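Local coordinates for putative peptidase M23 (Pseudomonas aeruginosa PAO1, PDB 2HSI), which is probably a zinc-dependent metalloendopeptidase of the M23 family, at residues P179-D184 with H259-V264; K231-L236 with L246-A251; G37-V42 with I71-I76. All coordinates share one frame; numbering follows the deposited sequence.

Contact 1 is the zinc site, contact 2 a strand pair at the margin of the same peptidase domain, and contact 3 a strand pair in the N-terminal domain. Contact 2 lies within the chain loop that contact 1 closes, and their centres are 16 Å apart. The two touch where H259 N probably hydrogen-bonds to G250 O at 2.9 Å, and where M260 packs against V249, so the end of 246-251 is joined to the backbone of a zinc ligand. Contact 3 is separate: its nearest atoms are about 7 Å from contact 1 and about 19 Å from contact 2, and G37 lies about 11 Å from the H180 side chain.

Contact 1 of 3, residues P179-D184 with H259-V264; sequences PHSGLD and HMHWNV. With ZN (zinc ion), chain C.
H180 swings its ring away from its own backbone N (chi1 -166°), and H259 and H261 do likewise, while D184 turns its carboxylate back beside its N, with CG opposite the carbonyl carbon (chi1 -82°). These rotations bring one atom of each residue to the zinc ion. H180 NE2 binds zinc at 2.2 Å, and D184 OD1 binds it at 2.0 Å. From the other segment H261 ND1 reaches zinc at 2.1 Å, whereas H259 NE2 makes a longer bond to zinc of 2.4 Å. D184 OD1 lies at the edge of the H259 ring, with the carboxylate steeply inclined to that ring, and the H180 and H261 planes are nearly perpendicular. H261 alone uses ND1, which leaves NE2 on the side away from zinc, facing N263. There NE2 donates to N263 OD1 at 2.8 Å, coming from above the amide's carbonyl plane, and this second-shell bond restrains the ring's rotation. A water joins S181 OG to N263 ND2. On the H180 ring, ND1 is hydrogen-bonded to P165 O, so this ligand too is fixed at both nitrogens. Next to the metal ligands, L183 and W262 form an antiparallel hydrogen-bonded pair. The bond from L183 N to W262 O, at 2.9 Å, is almost straight (169°). Glycine suits position 182, because a side chain there would collide with W262 O, N263 OD1 and the H261 ring. The L183 and W262 side chains point to the sheet face away from zinc, where the indole stacks on F226. Two antiparallel strands and the loops leading into them thus carry the HxxxD and HxH motifs, the zinc-binding signature of M23 metallopeptidases.

Contact 2 of 3, residues K231-L236 with L246-A251; sequences KIDVKL and LGKVGA
K231 and K248 form an antiparallel hydrogen-bonded pair in a small three-stranded sheet of the peptidase domain, where strand 245-248 runs between the two outer strands 192-194 and 231-232. K248 N donates to K231 O at 2.9 Å, while the next pair, I232 with G247, is non-hydrogen-bonded. Beyond it D233 N donates to L246 O at 2.7 Å, which extends the pairing by one residue past the end of strand 231-232. Glycine suits position 247: with no CB in the way, its CA lies 3.2 Å from K231 O in a CA-H...O contact, and the two backbones come close together at I232. On one face of the pair the lysines run side by side in the same direction, their CB atoms in contact, and they end with K231 NZ 3.8 Å from K248 NZ. D233 holds its carboxylate beside its own backbone N (chi1 -66°), which carries OD2 over G247 CA and across the end of K248 at roughly a right angle. The resulting salt bridge, D233 OD2 to K248 NZ at 3.5 Å, is long, and its hydrogen bond is weak. The apolar part of the contact comes from V234, whose CG1 meets L246 CD2 at 4.1 Å and whose CG2 rests near L246 O. Both residues also touch V240, so these branched hydrocarbon side chains suit a buried position beside it, whereas the lysines suit the more open face. The chemistry implies that the two backbone bonds fix the pairing, while the lysine stems and the Val-Leu contact add apolar burial; the aspartate probably offsets part of the repulsion between the ammonium groups and adds only modest attraction of its own.

Contact 3 of 3, residues G37-V42 with I71-I76; sequences GGVAVV and IAVVGI
The flat groups between V39-V42 and I71-V74 are peptide units, joined across the strands by backbone hydrogen bonds, with side chains above and below. A40 N reaches V74 O at 2.9 Å and V42 N reaches A72 O at the same 2.9 Å. The return bonds, V74 N to A40 O and A72 N to V42 O, complete two antiparallel hydrogen-bonded pairs, and I76 N to G38 O continues the series. On one face of this sheet V39 CG1 meets V73 CG1 at 3.8 Å. Farther along, I71 stands with CG1 between its backbone N and carbonyl carbon (chi1 49°), and its CD1 reaches V41 CG1 at 3.8 Å. The other face carries A40, V42, A72 and V74, with V42 CG2 lying 4.1 Å from V74 CG2. Beta-branched valines suit the extended backbone, and alanine keeps the second face low where larger groups cover it. G37 has a left-handed backbone conformation, in which a side chain would press on the preceding carbonyl, so glycine suits it. Strand 70-75 lies between 39-43 and 58-64, with V73 packing on L61 and V74 on V60. L87 of strand 83-90 covers V42, A72 and V74, while F100 of strand 96-102 covers A40, V42 and I76, consistent with the N-terminal domain's sheet curling over this face.

Contact 1 of 3, residues P179-D184 with H259-V264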
loop_
_atom_site.group_PDB
_atom_site.type_symbol
_atom_site.label_atom_id
_atom_site.label_comp_id
_atom_site.label_asym_id
_atom_site.label_seq_id
_atom_site.Cartn_x
_atom_site.Cartn_y
_atom_site.Cartn_z
ATOM N N PRO A 179 -16.128 -4.892 1.092
ATOM C CA PRO A 179 -15.458 -5.275 -0.153
ATOM C C PRO A 179 -14.067 -5.862 0.097
ATOM O O PRO A 179 -13.450 -5.561 1.124
ATOM C CB PRO A 179 -15.356 -3.949 -0.913
ATOM C CG PRO A 179 -15.327 -2.903 0.149
ATOM C CD PRO A 179 -16.120 -3.434 1.310
ATOM N N HIS A 180 -13.586 -6.689 -0.834
ATOM C CA HIS A 180 -12.266 -7.320 -0.721
ATOM C C HIS A 180 -11.164 -6.283 -0.962
ATOM O O HIS A 180 -10.924 -5.863 -2.098
ATOM C CB HIS A 180 -12.147 -8.507 -1.684
ATOM C CG HIS A 180 -10.979 -9.403 -1.408
ATOM N ND1 HIS A 180 -9.997 -9.657 -2.342
ATOM C CD2 HIS A 180 -10.638 -10.114 -0.307
ATOM C CE1 HIS A 180 -9.103 -10.482 -1.829
ATOM N NE2 HIS A 180 -9.467 -10.772 -0.594
ATOM N N SER A 181 -10.509 -5.877 0.125
ATOM C CA SER A 181 -9.621 -4.709 0.131
ATOM C C SER A 181 -8.171 -4.989 -0.285
ATOM O O SER A 181 -7.316 -4.095 -0.201
ATOM C CB SER A 181 -9.660 -4.024 1.504
ATOM O OG SER A 181 -9.281 -4.923 2.532
ATOM N N GLY A 182 -7.903 -6.216 -0.739
ATOM C CA GLY A 182 -6.568 -6.598 -1.216
ATOM C C GLY A 182 -6.564 -7.666 -2.292
ATOM O O GLY A 182 -7.578 -7.900 -2.946
ATOM N N LEU A 183 -5.415 -8.316 -2.462
ATOM C CA LEU A 183 -5.219 -9.349 -3.477
ATOM C C LEU A 183 -4.860 -10.699 -2.849
ATOM O O LEU A 183 -3.978 -10.779 -1.993
ATOM C CB LEU A 183 -4.133 -8.907 -4.470
ATOM C CG LEU A 183 -3.615 -9.859 -5.555
ATOM C CD1 LEU A 183 -4.715 -10.250 -6.546
ATOM C CD2 LEU A 183 -2.419 -9.232 -6.271
ATOM N N ASP A 184 -5.549 -11.755 -3.280
ATOM C CA ASP A 184 -5.256 -13.110 -2.800
ATOM C C ASP A 184 -4.348 -13.877 -3.744
ATOM O O ASP A 184 -4.325 -13.615 -4.950
ATOM C CB ASP A 184 -6.540 -13.913 -2.591
ATOM C CG ASP A 184 -7.199 -13.629 -1.272
ATOM O OD1 ASP A 184 -6.706 -12.757 -0.520
ATOM O OD2 ASP A 184 -8.229 -14.271 -0.985
ATOM N N HIS A 259 -5.103 -18.628 3.588
ATOM C CA HIS A 259 -5.527 -17.375 2.975
ATOM C C HIS A 259 -4.377 -16.359 2.961
ATOM O O HIS A 259 -4.173 -15.596 3.909
ATOM C CB HIS A 259 -6.791 -16.844 3.682
ATOM C CG HIS A 259 -7.319 -15.548 3.138
ATOM N ND1 HIS A 259 -8.225 -14.773 3.831
ATOM C CD2 HIS A 259 -7.073 -14.889 1.980
ATOM C CE1 HIS A 259 -8.511 -13.693 3.127
ATOM N NE2 HIS A 259 -7.823 -13.737 2.001
ATOM N N MET A 260 -3.631 -16.382 1.864
ATOM C CA MET A 260 -2.597 -15.400 1.576
ATOM C C MET A 260 -3.245 -14.082 1.112
ATOM O O MET A 260 -3.715 -13.978 -0.016
ATOM C CB MET A 260 -1.656 -15.979 0.516
ATOM C CG MET A 260 -0.639 -15.020 -0.080
ATOM S SD MET A 260 0.359 -14.177 1.137
ATOM C CE MET A 260 0.862 -12.748 0.175
ATOM N N HIS A 261 -3.297 -13.099 2.007
ATOM C CA HIS A 261 -3.903 -11.800 1.704
ATOM C C HIS A 261 -2.868 -10.680 1.775
ATOM O O HIS A 261 -2.158 -10.540 2.775
ATOM C CB HIS A 261 -5.086 -11.504 2.642
ATOM C CG HIS A 261 -5.808 -10.224 2.329
ATOM N ND1 HIS A 261 -6.958 -10.180 1.571
ATOM C CD2 HIS A 261 -5.548 -8.943 2.683
ATOM C CE1 HIS A 261 -7.369 -8.929 1.464
ATOM N NE2 HIS A 261 -6.527 -8.158 2.128
ATOM N N TRP A 262 -2.823 -9.877 0.714
ATOM C CA TRP A 262 -1.896 -8.748 0.586
ATOM C C TRP A 262 -2.657 -7.449 0.313
ATOM O O TRP A 262 -3.386 -7.348 -0.685
ATOM C CB TRP A 262 -0.895 -9.042 -0.539
ATOM C CG TRP A 262 0.107 -7.937 -0.883
ATOM C CD1 TRP A 262 0.651 -7.013 -0.035
ATOM C CD2 TRP A 262 0.698 -7.694 -2.167
ATOM N NE1 TRP A 262 1.540 -6.214 -0.711
ATOM C CE2 TRP A 262 1.585 -6.608 -2.021
ATOM C CE3 TRP A 262 0.558 -8.289 -3.431
ATOM C CZ2 TRP A 262 2.329 -6.094 -3.091
ATOM C CZ3 TRP A 262 1.294 -7.776 -4.496
ATOM C CH2 TRP A 262 2.171 -6.686 -4.316
ATOM N N ASN A 263 -2.506 -6.476 1.215
ATOM C CA ASN A 263 -3.006 -5.109 1.004
ATOM C C ASN A 263 -1.879 -4.193 0.597
ATOM O O ASN A 263 -0.776 -4.324 1.118
ATOM C CB ASN A 263 -3.622 -4.539 2.287
ATOM C CG ASN A 263 -4.939 -5.189 2.648
ATOM O OD1 ASN A 263 -5.728 -5.538 1.774
ATOM N ND2 ASN A 263 -5.185 -5.351 3.940
ATOM N N VAL A 264 -2.161 -3.264 -0.320
ATOM C CA VAL A 264 -1.246 -2.159 -0.626
ATOM C C VAL A 264 -1.983 -0.853 -0.373
ATOM O O VAL A 264 -3.102 -0.663 -0.850
ATOM C CB VAL A 264 -0.710 -2.191 -2.079
ATOM C CG1 VAL A 264 0.061 -0.893 -2.413
ATOM C CG2 VAL A 264 0.198 -3.389 -2.294
HETATM ZN ZN ZN C . -7.971 -11.788 0.653
HETATM O O HOH W 1 -4.910 -3.159 -1.067
HETATM O O HOH W 2 -8.112 -5.961 4.985
#

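Contact 2 of 3, residues K231-L236 with L246-A251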
loop_
_atom_site.group_PDB
_atom_site.type_symbol
_atom_site.label_atom_id
_atom_site.label_comp_id
_atom_site.label_asym_id
_atom_site.label_seq_id
_atom_site.Cartn_x
_atom_site.Cartn_y
_atom_site.Cartn_z
ATOM N N LYS A 231 3.126 -17.771 10.681
ATOM C CA LYS A 231 4.402 -17.479 11.303
ATOM C C LYS A 231 4.817 -16.088 10.835
ATOM O O LYS A 231 4.642 -15.761 9.660
ATOM C CB LYS A 231 5.424 -18.516 10.816
ATOM C CG LYS A 231 6.223 -19.233 11.881
ATOM C CD LYS A 231 7.602 -18.612 12.033
ATOM C CE LYS A 231 8.638 -19.562 12.648
ATOM N NZ LYS A 231 8.786 -20.857 11.930
ATOM N N ILE A 232 5.322 -15.272 11.763
ATOM C CA ILE A 232 5.955 -13.983 11.460
ATOM C C ILE A 232 7.433 -14.068 11.870
ATOM O O ILE A 232 7.739 -14.348 13.028
ATOM C CB ILE A 232 5.236 -12.794 12.184
ATOM C CG1 ILE A 232 3.808 -12.611 11.643
ATOM C CG2 ILE A 232 6.037 -11.490 12.040
ATOM C CD1 ILE A 232 2.938 -11.675 12.460
ATOM N N ASP A 233 8.332 -13.831 10.907
ATOM C CA ASP A 233 9.780 -14.045 11.070
ATOM C C ASP A 233 10.555 -12.768 11.359
ATOM O O ASP A 233 11.770 -12.806 11.591
ATOM C CB ASP A 233 10.366 -14.703 9.809
ATOM C CG ASP A 233 9.850 -16.112 9.594
ATOM O OD1 ASP A 233 9.404 -16.716 10.580
ATOM O OD2 ASP A 233 9.887 -16.615 8.455
ATOM N N VAL A 234 9.849 -11.642 11.332
ATOM C CA VAL A 234 10.437 -10.324 11.553
ATOM C C VAL A 234 10.015 -9.713 12.895
ATOM O O VAL A 234 9.058 -10.169 13.527
ATOM C CB VAL A 234 10.084 -9.346 10.396
ATOM C CG1 VAL A 234 10.826 -9.744 9.121
ATOM C CG2 VAL A 234 8.562 -9.316 10.155
ATOM N N LYS A 235 10.735 -8.674 13.314
ATOM C CA LYS A 235 10.453 -7.971 14.567
ATOM C C LYS A 235 9.956 -6.555 14.290
ATOM O O LYS A 235 10.258 -5.980 13.242
ATOM C CB LYS A 235 11.708 -7.902 15.444
ATOM C CG LYS A 235 12.276 -9.262 15.831
ATOM C CD LYS A 235 13.408 -9.129 16.839
ATOM C CE LYS A 235 13.951 -10.491 17.237
ATOM N NZ LYS A 235 14.486 -11.254 16.077
ATOM N N LEU A 236 9.210 -5.993 15.237
ATOM C CA LEU A 236 8.760 -4.600 15.145
ATOM C C LEU A 236 9.948 -3.641 15.018
ATOM O O LEU A 236 10.875 -3.694 15.816
ATOM C CB LEU A 236 7.912 -4.224 16.363
ATOM C CG LEU A 236 7.302 -2.818 16.376
ATOM C CD1 LEU A 236 6.293 -2.645 15.217
ATOM C CD2 LEU A 236 6.645 -2.532 17.734
ATOM N N LEU A 246 9.236 -12.274 5.370
ATOM C CA LEU A 246 8.434 -11.693 6.454
ATOM C C LEU A 246 7.859 -12.759 7.380
ATOM O O LEU A 246 7.723 -12.544 8.586
ATOM C CB LEU A 246 7.293 -10.846 5.866
ATOM C CG LEU A 246 7.761 -9.692 4.971
ATOM C CD1 LEU A 246 6.560 -8.983 4.354
ATOM C CD2 LEU A 246 8.644 -8.710 5.748
ATOM N N GLY A 247 7.525 -13.906 6.796
ATOM C CA GLY A 247 6.867 -14.984 7.513
ATOM C C GLY A 247 6.296 -15.997 6.550
ATOM O O GLY A 247 6.736 -16.081 5.404
ATOM N N LYS A 248 5.314 -16.765 7.017
ATOM C CA LYS A 248 4.778 -17.903 6.281
ATOM C C LYS A 248 3.250 -17.810 6.163
ATOM O O LYS A 248 2.580 -17.379 7.108
ATOM C CB LYS A 248 5.177 -19.220 6.986
ATOM C CG LYS A 248 6.498 -19.906 6.543
ATOM C CD LYS A 248 7.736 -19.018 6.579
ATOM C CE LYS A 248 9.028 -19.802 6.760
ATOM N NZ LYS A 248 9.318 -20.039 8.206
ATOM N N VAL A 249 2.713 -18.215 5.011
ATOM C CA VAL A 249 1.255 -18.263 4.761
ATOM C C VAL A 249 0.518 -19.148 5.787
ATOM O O VAL A 249 1.037 -20.180 6.211
ATOM C CB VAL A 249 0.943 -18.727 3.292
ATOM C CG1 VAL A 249 -0.558 -18.952 3.050
ATOM C CG2 VAL A 249 1.457 -17.710 2.290
ATOM N N GLY A 250 -0.671 -18.721 6.205
ATOM C CA GLY A 250 -1.489 -19.532 7.103
ATOM C C GLY A 250 -2.975 -19.257 7.024
ATOM O O GLY A 250 -3.475 -18.718 6.028
ATOM N N ALA A 251 -3.665 -19.595 8.110
ATOM C CA ALA A 251 -5.120 -19.510 8.193
ATOM C C ALA A 251 -5.575 -18.950 9.539
ATOM O O ALA A 251 -6.679 -19.257 9.996
ATOM C CB ALA A 251 -5.732 -20.894 7.977
#

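Contact 3 of 3, residues G37-V42 with I71-I76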
loop_
_atom_site.group_PDB
_atom_site.type_symbol
_atom_site.label_atom_id
_atom_site.label_comp_id
_atom_site.label_asym_id
_atom_site.label_seq_id
_atom_site.Cartn_x
_atom_site.Cartn_y
_atom_site.Cartn_z
ATOM N N GLY A 37 -10.142 2.676 -6.443
ATOM C CA GLY A 37 -9.290 1.531 -6.076
ATOM C C GLY A 37 -7.958 1.503 -6.812
ATOM O O GLY A 37 -7.155 0.578 -6.628
ATOM N N GLY A 38 -7.718 2.517 -7.647
ATOM C CA GLY A 38 -6.535 2.568 -8.503
ATOM C C GLY A 38 -5.515 3.620 -8.093
ATOM O O GLY A 38 -5.476 4.035 -6.934
ATOM N N VAL A 39 -4.678 4.025 -9.046
ATOM C CA VAL A 39 -3.539 4.920 -8.799
ATOM C C VAL A 39 -3.463 6.033 -9.862
ATOM O O VAL A 39 -3.584 5.770 -11.057
ATOM C CB VAL A 39 -2.188 4.126 -8.770
ATOM C CG1 VAL A 39 -0.981 5.063 -8.571
ATOM C CG2 VAL A 39 -2.190 3.037 -7.689
ATOM N N ALA A 40 -3.247 7.275 -9.429
ATOM C CA ALA A 40 -3.023 8.364 -10.385
ATOM C C ALA A 40 -1.620 8.908 -10.219
ATOM O O ALA A 40 -1.202 9.218 -9.101
ATOM C CB ALA A 40 -4.050 9.469 -10.183
ATOM N N VAL A 41 -0.895 9.016 -11.331
ATOM C CA VAL A 41 0.422 9.651 -11.350
ATOM C C VAL A 41 0.237 11.092 -11.806
ATOM O O VAL A 41 -0.243 11.339 -12.910
ATOM C CB VAL A 41 1.422 8.900 -12.264
ATOM C CG1 VAL A 41 2.794 9.611 -12.281
ATOM C CG2 VAL A 41 1.559 7.429 -11.828
ATOM N N VAL A 42 0.580 12.039 -10.938
ATOM C CA VAL A 42 0.272 13.453 -11.184
ATOM C C VAL A 42 1.545 14.292 -11.263
ATOM O O VAL A 42 2.329 14.312 -10.324
ATOM C CB VAL A 42 -0.685 14.040 -10.097
ATOM C CG1 VAL A 42 -1.123 15.443 -10.455
ATOM C CG2 VAL A 42 -1.928 13.155 -9.903
ATOM N N ILE A 71 6.737 14.029 -9.260
ATOM C CA ILE A 71 5.400 13.492 -9.492
ATOM C C ILE A 71 4.831 12.989 -8.164
ATOM O O ILE A 71 5.583 12.576 -7.279
ATOM C CB ILE A 71 5.395 12.353 -10.564
ATOM C CG1 ILE A 71 6.479 11.310 -10.263
ATOM C CG2 ILE A 71 5.563 12.918 -11.988
ATOM C CD1 ILE A 71 6.344 10.001 -11.029
ATOM N N ALA A 72 3.510 13.066 -8.013
ATOM C CA ALA A 72 2.832 12.367 -6.916
ATOM C C ALA A 72 2.276 11.036 -7.424
ATOM O O ALA A 72 1.793 10.939 -8.560
ATOM C CB ALA A 72 1.716 13.228 -6.330
ATOM N N VAL A 73 2.353 10.007 -6.587
ATOM C CA VAL A 73 1.807 8.688 -6.905
ATOM C C VAL A 73 0.692 8.493 -5.888
ATOM O O VAL A 73 0.960 8.249 -4.705
ATOM C CB VAL A 73 2.892 7.571 -6.820
ATOM C CG1 VAL A 73 2.297 6.190 -7.066
ATOM C CG2 VAL A 73 4.006 7.828 -7.831
ATOM N N VAL A 74 -0.546 8.657 -6.358
ATOM C CA VAL A 74 -1.699 8.927 -5.492
ATOM C C VAL A 74 -2.624 7.719 -5.458
ATOM O O VAL A 74 -3.068 7.250 -6.507
ATOM C CB VAL A 74 -2.522 10.166 -5.998
ATOM C CG1 VAL A 74 -3.627 10.551 -5.005
ATOM C CG2 VAL A 74 -1.625 11.375 -6.267
ATOM N N GLY A 75 -2.912 7.224 -4.256
ATOM C CA GLY A 75 -3.875 6.137 -4.084
ATOM C C GLY A 75 -5.297 6.680 -4.102
ATOM O O GLY A 75 -5.595 7.655 -3.412
ATOM N N ILE A 76 -6.166 6.053 -4.899
ATOM C CA ILE A 76 -7.566 6.479 -5.021
ATOM C C ILE A 76 -8.479 5.485 -4.299
ATOM O O ILE A 76 -8.581 4.331 -4.709
ATOM C CB ILE A 76 -8.013 6.595 -6.505
ATOM C CG1 ILE A 76 -6.977 7.352 -7.349
ATOM C CG2 ILE A 76 -9.405 7.227 -6.608
ATOM C CD1 ILE A 76 -6.694 8.783 -6.907
#